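Local coordinates for protein chitinase (Chromobacterium violaceum, PDB 4TXG) that probably hydrolyses the glycosidic bonds of chitin as a family 18 glycoside hydrolase, with an accessory domain and a likely chitin-binding module, at residues L109-P114 and Y786-R791; I501-H506 and G517-M522; I675-T680 and V757-P762. All blocks are in the same frame, centred on the assembly; numbering follows the deposited sequence.

Contact 1 (L109-P114 and Y786-R791); sequences LVQVPP and YLPYLR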
loop_
_atom_site.group_PDB
_atom_site.type_symbol
_atom_site.label_atom_id
_atom_site.label_comp_id
_atom_site.label_asym_id
_atom_site.label_seq_id
_atom_site.Cartn_x
_atom_site.Cartn_y
_atom_site.Cartn_z
ATOM N N LEU A 109 5.601 4.996 41.871
ATOM C CA LEU A 109 5.406 5.427 40.495
ATOM C C LEU A 109 4.625 6.734 40.445
ATOM O O LEU A 109 3.983 7.124 41.421
ATOM C CB LEU A 109 4.676 4.347 39.694
ATOM C CG LEU A 109 5.349 2.972 39.702
ATOM C CD1 LEU A 109 4.401 1.910 39.174
ATOM C CD2 LEU A 109 6.629 3.002 38.888
ATOM N N VAL A 110 4.702 7.412 39.308
ATOM C CA VAL A 110 3.945 8.631 39.085
ATOM C C VAL A 110 2.637 8.314 38.371
ATOM O O VAL A 110 2.631 7.708 37.294
ATOM C CB VAL A 110 4.750 9.649 38.257
ATOM C CG1 VAL A 110 3.928 10.904 38.013
ATOM C CG2 VAL A 110 6.061 9.977 38.971
ATOM N N GLN A 111 1.528 8.732 38.975
ATOM C CA GLN A 111 0.208 8.462 38.425
ATOM C C GLN A 111 -0.115 9.379 37.256
ATOM O O GLN A 111 0.233 10.563 37.261
ATOM C CB GLN A 111 -0.860 8.605 39.510
ATOM C CG GLN A 111 -0.732 7.580 40.615
ATOM C CD GLN A 111 -0.978 6.175 40.118
ATOM O OE1 GLN A 111 -0.184 5.269 40.364
ATOM N NE2 GLN A 111 -2.088 5.984 39.418
ATOM N N VAL A 112 -0.785 8.807 36.263
ATOM C CA VAL A 112 -1.203 9.512 35.062
ATOM C C VAL A 112 -2.727 9.486 34.972
ATOM O O VAL A 112 -3.335 8.438 35.184
ATOM C CB VAL A 112 -0.600 8.857 33.792
ATOM C CG1 VAL A 112 -0.968 9.640 32.548
ATOM C CG2 VAL A 112 0.913 8.729 33.920
ATOM N N PRO A 113 -3.350 10.639 34.671
ATOM C CA PRO A 113 -4.799 10.675 34.419
ATOM C C PRO A 113 -5.203 9.745 33.273
ATOM O O PRO A 113 -4.597 9.807 32.206
ATOM C CB PRO A 113 -5.056 12.137 34.041
ATOM C CG PRO A 113 -3.933 12.893 34.673
ATOM C CD PRO A 113 -2.744 11.979 34.606
ATOM N N PRO A 114 -6.218 8.893 33.496
ATOM C CA PRO A 114 -6.666 7.927 32.486
ATOM C C PRO A 114 -7.268 8.614 31.266
ATOM O O PRO A 114 -7.716 9.758 31.373
ATOM C CB PRO A 114 -7.735 7.105 33.224
ATOM C CG PRO A 114 -7.546 7.399 34.669
ATOM C CD PRO A 114 -6.988 8.783 34.745
ATOM N N TYR A 786 -0.295 6.049 29.431
ATOM C CA TYR A 786 -1.212 6.132 30.563
ATOM C C TYR A 786 -0.847 5.224 31.741
ATOM O O TYR A 786 -1.496 5.280 32.786
ATOM C CB TYR A 786 -2.635 5.814 30.115
ATOM C CG TYR A 786 -3.159 6.696 29.011
ATOM C CD1 TYR A 786 -3.501 8.019 29.254
ATOM C CD2 TYR A 786 -3.340 6.193 27.724
ATOM C CE1 TYR A 786 -3.999 8.825 28.238
ATOM C CE2 TYR A 786 -3.839 6.989 26.706
ATOM C CZ TYR A 786 -4.165 8.304 26.969
ATOM O OH TYR A 786 -4.660 9.105 25.958
ATOM N N LEU A 787 0.174 4.387 31.587
ATOM C CA LEU A 787 0.633 3.591 32.724
ATOM C C LEU A 787 1.323 4.488 33.742
ATOM O O LEU A 787 1.965 5.470 33.364
ATOM C CB LEU A 787 1.595 2.485 32.275
ATOM C CG LEU A 787 1.026 1.336 31.435
ATOM C CD1 LEU A 787 2.144 0.357 31.097
ATOM C CD2 LEU A 787 -0.119 0.631 32.173
ATOM N N PRO A 788 1.192 4.159 35.037
ATOM C CA PRO A 788 2.003 4.850 36.046
ATOM C C PRO A 788 3.478 4.636 35.718
ATOM O O PRO A 788 3.822 3.560 35.220
ATOM C CB PRO A 788 1.604 4.166 37.359
ATOM C CG PRO A 788 1.065 2.832 36.946
ATOM C CD PRO A 788 0.393 3.068 35.621
ATOM N N TYR A 789 4.329 5.629 35.952
ATOM C CA TYR A 789 5.691 5.517 35.447
ATOM C C TYR A 789 6.759 5.817 36.475
ATOM O O TYR A 789 6.530 6.502 37.471
ATOM C CB TYR A 789 5.882 6.422 34.222
ATOM C CG TYR A 789 5.830 7.916 34.475
ATOM C CD1 TYR A 789 4.629 8.619 34.400
ATOM C CD2 TYR A 789 6.991 8.633 34.734
ATOM C CE1 TYR A 789 4.586 9.986 34.606
ATOM C CE2 TYR A 789 6.957 10.001 34.939
ATOM C CZ TYR A 789 5.755 10.671 34.872
ATOM O OH TYR A 789 5.733 12.035 35.080
ATOM N N LEU A 790 7.940 5.279 36.208
ATOM C CA LEU A 790 9.057 5.379 37.128
ATOM C C LEU A 790 9.830 6.666 36.872
ATOM O O LEU A 790 10.441 6.841 35.818
ATOM C CB LEU A 790 9.968 4.158 36.975
ATOM C CG LEU A 790 11.072 3.922 37.997
ATOM C CD1 LEU A 790 10.465 3.618 39.346
ATOM C CD2 LEU A 790 11.923 2.759 37.529
ATOM N N ARG A 791 9.791 7.569 37.841
ATOM C CA ARG A 791 10.574 8.788 37.765
ATOM C C ARG A 791 11.885 8.590 38.513
ATOM O O ARG A 791 12.958 8.816 37.960
ATOM C CB ARG A 791 9.790 9.974 38.339
ATOM C CG ARG A 791 10.582 11.272 38.404
ATOM C CD ARG A 791 9.708 12.429 38.884
ATOM N NE ARG A 791 8.629 12.714 37.942
ATOM C CZ ARG A 791 7.556 13.447 38.226
ATOM N NH1 ARG A 791 7.407 13.970 39.435
ATOM N NH2 ARG A 791 6.627 13.646 37.300
HETATM O O HOH W 1 -3.929 6.321 33.556
HETATM O O HOH W 2 -1.240 6.076 35.880
#

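Contact 2 (I501-H506 and G517-M522); sequences IDNIWH and GGSNPM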
loop_
_atom_site.group_PDB
_atom_site.type_symbol
_atom_site.label_atom_id
_atom_site.label_comp_id
_atom_site.label_asym_id
_atom_site.label_seq_id
_atom_site.Cartn_x
_atom_site.Cartn_y
_atom_site.Cartn_z
ATOM N N ILE A 501 -5.010 -8.432 -28.419
ATOM C CA ILE A 501 -6.131 -9.013 -27.675
ATOM C C ILE A 501 -5.691 -9.418 -26.268
ATOM O O ILE A 501 -6.522 -9.614 -25.375
ATOM C CB ILE A 501 -6.723 -10.235 -28.418
ATOM C CG1 ILE A 501 -8.101 -10.606 -27.851
ATOM C CG2 ILE A 501 -5.746 -11.411 -28.384
ATOM C CD1 ILE A 501 -8.846 -11.656 -28.669
ATOM N N ASP A 502 -4.374 -9.511 -26.065
ATOM C CA ASP A 502 -3.806 -9.827 -24.750
ATOM C C ASP A 502 -3.472 -8.589 -23.911
ATOM O O ASP A 502 -2.837 -8.707 -22.860
ATOM C CB ASP A 502 -2.530 -10.656 -24.914
ATOM C CG ASP A 502 -2.777 -11.984 -25.579
ATOM O OD1 ASP A 502 -3.842 -12.591 -25.318
ATOM O OD2 ASP A 502 -1.901 -12.422 -26.363
ATOM N N ASN A 503 -3.903 -7.410 -24.352
ATOM C CA ASN A 503 -3.427 -6.167 -23.752
ATOM C C ASN A 503 -4.449 -5.032 -23.919
ATOM O O ASN A 503 -4.089 -3.905 -24.244
ATOM C CB ASN A 503 -2.075 -5.799 -24.393
ATOM C CG ASN A 503 -1.354 -4.660 -23.685
ATOM O OD1 ASN A 503 -1.364 -4.549 -22.460
ATOM N ND2 ASN A 503 -0.713 -3.801 -24.474
ATOM N N ILE A 504 -5.728 -5.327 -23.695
ATOM C CA ILE A 504 -6.770 -4.386 -24.109
ATOM C C ILE A 504 -6.869 -3.139 -23.233
ATOM O O ILE A 504 -7.452 -2.143 -23.646
ATOM C CB ILE A 504 -8.164 -5.066 -24.177
ATOM C CG1 ILE A 504 -8.777 -5.282 -22.790
ATOM C CG2 ILE A 504 -8.078 -6.367 -24.966
ATOM C CD1 ILE A 504 -10.273 -5.691 -22.856
ATOM N N TRP A 505 -6.293 -3.185 -22.034
ATOM C CA TRP A 505 -6.270 -2.007 -21.173
ATOM C C TRP A 505 -4.907 -1.316 -21.231
ATOM O O TRP A 505 -4.450 -0.738 -20.248
ATOM C CB TRP A 505 -6.618 -2.387 -19.737
ATOM C CG TRP A 505 -8.077 -2.233 -19.431
ATOM C CD1 TRP A 505 -9.088 -2.012 -20.322
ATOM C CD2 TRP A 505 -8.685 -2.284 -18.136
ATOM N NE1 TRP A 505 -10.292 -1.916 -19.658
ATOM C CE2 TRP A 505 -10.069 -2.083 -18.315
ATOM C CE3 TRP A 505 -8.191 -2.475 -16.843
ATOM C CZ2 TRP A 505 -10.968 -2.064 -17.242
ATOM C CZ3 TRP A 505 -9.086 -2.462 -15.783
ATOM C CH2 TRP A 505 -10.452 -2.252 -15.988
ATOM N N HIS A 506 -4.274 -1.368 -22.399
ATOM C CA HIS A 506 -2.987 -0.707 -22.612
ATOM C C HIS A 506 -3.059 0.812 -22.491
ATOM O O HIS A 506 -4.114 1.422 -22.694
ATOM C CB HIS A 506 -2.440 -1.053 -23.994
ATOM C CG HIS A 506 -3.358 -0.668 -25.113
ATOM N ND1 HIS A 506 -4.205 -1.568 -25.724
ATOM C CD2 HIS A 506 -3.577 0.524 -25.717
ATOM C CE1 HIS A 506 -4.901 -0.949 -26.662
ATOM N NE2 HIS A 506 -4.538 0.321 -26.680
ATOM N N GLY A 517 2.291 -5.023 -22.540
ATOM C CA GLY A 517 2.322 -5.290 -21.110
ATOM C C GLY A 517 1.319 -6.310 -20.601
ATOM O O GLY A 517 1.301 -6.607 -19.407
ATOM N N GLY A 518 0.488 -6.850 -21.491
ATOM C CA GLY A 518 -0.470 -7.869 -21.085
ATOM C C GLY A 518 -1.480 -7.409 -20.041
ATOM O O GLY A 518 -1.839 -8.179 -19.147
ATOM N N SER A 519 -1.927 -6.155 -20.149
ATOM C CA SER A 519 -2.846 -5.565 -19.169
ATOM C C SER A 519 -4.288 -5.662 -19.630
ATOM O O SER A 519 -4.644 -5.116 -20.673
ATOM C CB SER A 519 -2.516 -4.085 -18.909
ATOM O OG SER A 519 -1.195 -3.925 -18.426
ATOM N N ASN A 520 -5.114 -6.332 -18.828
ATOM C CA ASN A 520 -6.520 -6.568 -19.146
ATOM C C ASN A 520 -7.364 -6.519 -17.882
ATOM O O ASN A 520 -6.875 -6.874 -16.818
ATOM C CB ASN A 520 -6.727 -7.946 -19.792
ATOM C CG ASN A 520 -5.827 -8.185 -20.987
ATOM O OD1 ASN A 520 -6.122 -7.738 -22.095
ATOM N ND2 ASN A 520 -4.738 -8.916 -20.770
ATOM N N PRO A 521 -8.645 -6.141 -18.001
ATOM C CA PRO A 521 -9.560 -6.343 -16.873
ATOM C C PRO A 521 -9.805 -7.835 -16.691
ATOM O O PRO A 521 -9.680 -8.574 -17.673
ATOM C CB PRO A 521 -10.833 -5.620 -17.318
ATOM C CG PRO A 521 -10.807 -5.720 -18.821
ATOM C CD PRO A 521 -9.332 -5.591 -19.185
ATOM N N MET A 522 -10.152 -8.281 -15.486
ATOM C CA MET A 522 -10.324 -9.719 -15.290
ATOM C C MET A 522 -11.513 -10.287 -16.082
ATOM O O MET A 522 -11.515 -11.482 -16.410
ATOM C CB MET A 522 -10.451 -10.054 -13.795
ATOM C CG MET A 522 -9.089 -10.364 -13.128
ATOM S SD MET A 522 -8.125 -11.594 -14.042
ATOM C CE MET A 522 -9.268 -12.967 -14.050
HETATM O O HOH W 3 0.113 -3.024 -20.691
#

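Contact 3 (I675-T680 and V757-P762); sequences INPKLT and VVYYLP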
loop_
_atom_site.group_PDB
_atom_site.type_symbol
_atom_site.label_atom_id
_atom_site.label_comp_id
_atom_site.label_asym_id
_atom_site.label_seq_id
_atom_site.Cartn_x
_atom_site.Cartn_y
_atom_site.Cartn_z
ATOM N N ILE A 675 21.635 -3.974 5.991
ATOM C CA ILE A 675 20.997 -2.814 6.584
ATOM C C ILE A 675 21.606 -2.569 7.958
ATOM O O ILE A 675 21.400 -3.359 8.881
ATOM C CB ILE A 675 19.472 -3.022 6.667
ATOM C CG1 ILE A 675 18.940 -3.360 5.274
ATOM C CG2 ILE A 675 18.780 -1.765 7.198
ATOM C CD1 ILE A 675 17.419 -3.605 5.193
ATOM N N ASN A 676 22.378 -1.491 8.104
ATOM C CA ASN A 676 23.073 -1.285 9.371
ATOM C C ASN A 676 22.933 0.132 9.937
ATOM O O ASN A 676 23.888 0.920 9.976
ATOM C CB ASN A 676 24.552 -1.671 9.238
ATOM C CG ASN A 676 25.319 -0.752 8.337
ATOM O OD1 ASN A 676 24.768 -0.189 7.393
ATOM N ND2 ASN A 676 26.605 -0.563 8.645
ATOM N N PRO A 677 21.722 0.453 10.401
ATOM C CA PRO A 677 21.480 1.730 11.069
ATOM C C PRO A 677 22.050 1.737 12.476
ATOM O O PRO A 677 22.475 0.707 12.994
ATOM C CB PRO A 677 19.960 1.809 11.116
ATOM C CG PRO A 677 19.545 0.356 11.253
ATOM C CD PRO A 677 20.496 -0.370 10.328
ATOM N N LYS A 678 22.043 2.908 13.089
ATOM C CA LYS A 678 22.444 3.048 14.478
ATOM C C LYS A 678 21.205 3.061 15.368
ATOM O O LYS A 678 20.245 3.776 15.084
ATOM C CB LYS A 678 23.249 4.337 14.652
ATOM C CG LYS A 678 23.947 4.488 15.982
ATOM C CD LYS A 678 24.827 5.731 15.971
ATOM C CE LYS A 678 25.879 5.651 14.874
ATOM N NZ LYS A 678 26.506 6.978 14.623
ATOM N N LEU A 679 21.219 2.262 16.433
ATOM C CA LEU A 679 20.158 2.308 17.440
ATOM C C LEU A 679 20.535 3.287 18.550
ATOM O O LEU A 679 21.586 3.150 19.177
ATOM C CB LEU A 679 19.897 0.916 18.021
ATOM C CG LEU A 679 18.926 0.809 19.205
ATOM C CD1 LEU A 679 17.517 1.241 18.816
ATOM C CD2 LEU A 679 18.928 -0.609 19.783
ATOM N N THR A 680 19.694 4.292 18.775
ATOM C CA THR A 680 19.946 5.246 19.853
ATOM C C THR A 680 18.931 5.021 20.959
ATOM O O THR A 680 17.733 4.949 20.702
ATOM C CB THR A 680 19.870 6.709 19.376
ATOM O OG1 THR A 680 20.906 6.953 18.411
ATOM C CG2 THR A 680 20.050 7.671 20.555
ATOM N N VAL A 757 23.502 -1.726 14.611
ATOM C CA VAL A 757 22.858 -3.027 14.465
ATOM C C VAL A 757 22.947 -3.438 13.014
ATOM O O VAL A 757 23.230 -2.609 12.157
ATOM C CB VAL A 757 21.398 -3.004 14.926
ATOM C CG1 VAL A 757 21.325 -2.515 16.371
ATOM C CG2 VAL A 757 20.553 -2.116 14.029
ATOM N N VAL A 758 22.745 -4.719 12.733
ATOM C CA VAL A 758 22.758 -5.186 11.348
ATOM C C VAL A 758 21.651 -6.199 11.155
ATOM O O VAL A 758 21.493 -7.114 11.967
ATOM C CB VAL A 758 24.099 -5.840 10.949
ATOM C CG1 VAL A 758 24.036 -6.369 9.524
ATOM C CG2 VAL A 758 25.204 -4.856 11.045
ATOM N N TYR A 759 20.865 -6.020 10.099
ATOM C CA TYR A 759 19.885 -7.027 9.693
ATOM C C TYR A 759 19.797 -7.027 8.161
ATOM O O TYR A 759 20.381 -6.160 7.507
ATOM C CB TYR A 759 18.521 -6.779 10.343
ATOM C CG TYR A 759 17.984 -5.371 10.197
ATOM C CD1 TYR A 759 18.345 -4.363 11.088
ATOM C CD2 TYR A 759 17.089 -5.058 9.186
ATOM C CE1 TYR A 759 17.847 -3.068 10.955
ATOM C CE2 TYR A 759 16.590 -3.775 9.047
ATOM C CZ TYR A 759 16.974 -2.784 9.933
ATOM O OH TYR A 759 16.465 -1.513 9.791
ATOM N N TYR A 760 19.084 -7.994 7.585
ATOM C CA TYR A 760 19.302 -8.304 6.173
ATOM C C TYR A 760 18.149 -8.050 5.213
ATOM O O TYR A 760 18.367 -8.016 4.000
ATOM C CB TYR A 760 19.761 -9.757 6.046
ATOM C CG TYR A 760 21.163 -9.879 6.563
ATOM C CD1 TYR A 760 22.238 -9.489 5.772
ATOM C CD2 TYR A 760 21.415 -10.305 7.859
ATOM C CE1 TYR A 760 23.527 -9.559 6.240
ATOM C CE2 TYR A 760 22.716 -10.376 8.339
ATOM C CZ TYR A 760 23.761 -10.003 7.520
ATOM O OH TYR A 760 25.060 -10.072 7.970
ATOM N N LEU A 761 16.941 -7.862 5.734
ATOM C CA LEU A 761 15.825 -7.391 4.916
ATOM C C LEU A 761 15.118 -6.259 5.653
ATOM O O LEU A 761 15.225 -6.156 6.882
ATOM C CB LEU A 761 14.848 -8.526 4.589
ATOM C CG LEU A 761 15.311 -9.514 3.504
ATOM C CD1 LEU A 761 14.412 -10.754 3.468
ATOM C CD2 LEU A 761 15.346 -8.842 2.141
ATOM N N PRO A 762 14.390 -5.404 4.916
ATOM C CA PRO A 762 13.790 -4.234 5.568
ATOM C C PRO A 762 12.807 -4.560 6.690
ATOM O O PRO A 762 12.135 -5.600 6.667
ATOM C CB PRO A 762 13.072 -3.532 4.411
ATOM C CG PRO A 762 13.931 -3.873 3.206
ATOM C CD PRO A 762 14.287 -5.326 3.446
#

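Contact 1 (L109-P114 and Y786-R791)
A single antiparallel beta bridge between the two ends of the modelled chain brings Val110 against Tyr789, a hydrogen-bonded pair whose CA atoms lie 5.1 Å apart. Val110 N donates to Tyr789 O at 2.7 Å, nearly straight at 172° and in the carbonyl plane; the return bond, Tyr789 N to Val110 O, is 3.0 Å long and more bent. Beside this bridge Val110 and Tyr789 lie alongside each other, pointing the same way. The tyrosine's chi1 of 68° sets CG between its backbone N and carbonyl carbon, which swings the ring back over the bridge although its CB starts away from the partner segment. Val110 CB then sits over one ring face, 3.8 Å from the centroid, a CH-pi contact, while Val112 CG2 reaches the ring edge in plane, 3.7 Å from Tyr789 CD1. Arg791, bent at chi3, folds back so that Val110 CG2 lies over the centre of its guanidinium, and its NH2 donates to Tyr789 OH at 2.9 Å. Val110 thus packs against a phenol ring and a guanidinium that are hydrogen-bonded to each other. On the other side of the bridge, Leu109 crosses Pro788, with its CD2 extending to Leu790 CD1. Past Pro788 the direct pairing stops and the two segments are joined by water: one water donates to both Val112 O and Tyr786 O, and a second links Val112 N to Tyr786 O. Outside the pair, Arg781 makes a cation-pi contact with Tyr789, and Pro788 and Leu790 bond through their backbones to Ala656. The geometry is that of an isolated beta bridge, here laying an extended N-terminal segment along the C-terminal tail at the surface of the accessory beta domain.

Contact 2 (I501-H506 and G517-M522)
Asn503 and Asn520 each send a side-chain amide across to the other segment's backbone. Asn503 extends with CG opposite its own N (chi1 -170°), which brings OD1 to Ser519 N at 2.9 Å; the bond is nearly straight, 170°, in the carbonyl plane and on a lone pair. A water also donates to this OD1 and pairs with Ser519 OG, itself hydrogen-bonded to Arg466, while ND2 is held by Glu514 and Ile515 O. Asn520 starts away but turns back at its end: OD1 accepts from Ile504 N at 2.9 Å, the donor standing above the carbonyl plane, and ND2 gives a hydrogen to Asp502 O at 2.8 Å. With Thr465 also bonded to ND2, both ends of this amide are gripped and its flip state is fixed.

Trp505 N bonds to Ser519 O, and Pro521 lies over one face of the indole, its CD 3.5 Å from the five-membered ring centroid. Trp505 NE1 bonds to Tyr540. His506 ND1 donates to Asn503 O, reinforcing the weak backbone bond from His506 N that closes the type I turn. Loop shape here therefore rests on side-chain amides satisfying buried backbone groups, with the CH-pi contact of proline on indole added before helix 522-530.

Contact 3 (I675-T680 and V757-P762)
The Tyr759 ring carries Ile675 on one face, with CB 4.1 Å from the ring centroid and 21° off the normal, a CH-pi contact shifted toward the rim. Ile675 CG2 comes closer still, 3.4 Å from Tyr759 CZ. At the edge, in the ring plane, is Leu761 O of the tyrosine's own segment, and Pro677 CD approaches CE1 obliquely. The ring turns over Ile675 because chi1 of 51° places CG between the backbone N and the carbonyl carbon. Ile675 CD1 continues past the ring to the Leu761-Pro762 peptide, 3.5 Å from Pro762 N.

Beneath these side chains, Ile675 and Tyr759 form an antiparallel hydrogen-bonded pair. Ile675 N donates to Tyr759 O at 2.9 Å, and Tyr759 N donates to Ile675 O at 3.0 Å. A further bond, from Val757 N to Pro677 O, is 3.1 Å long with an N-H...O angle of 170°. Between them, Asn676 CA makes a C-H...O contact with Val757 O, and Pro677 CG packs crosswise on Val757 CG2.

The pairing extends the antiparallel neighbours 678-683 and 752-758 past the start of one and the end of the other. Leu663 of strand 659-664 touches Leu679, Val757 and Tyr759, whereas Leu761 and Pro762 pack on Trp443 of helix 441-448, so the accessory beta domain here meets the catalytic domain.

How the contacts relate
Contact 1 is a surface contact, while contacts 2 and 3 are buried. Contacts 1 and 3 both involve the accessory beta domain and share a chemistry: antiparallel backbone bonds with a tyrosine ring over an aliphatic residue. In contact 1, however, an arginine and bridging waters join in, whereas contact 3 is packed with aliphatic side chains, proline among them. Contact 2 belongs to the family 18 region and relies on asparagine amides bonded to loop backbone instead of strand pairing. Its segments are separated by only ten residues, but contact 1 spans nearly the whole modelled chain and encloses both others. The centres of contacts 1 and 2 lie about 59 Å apart, and those of contacts 1 and 3 about 32 Å.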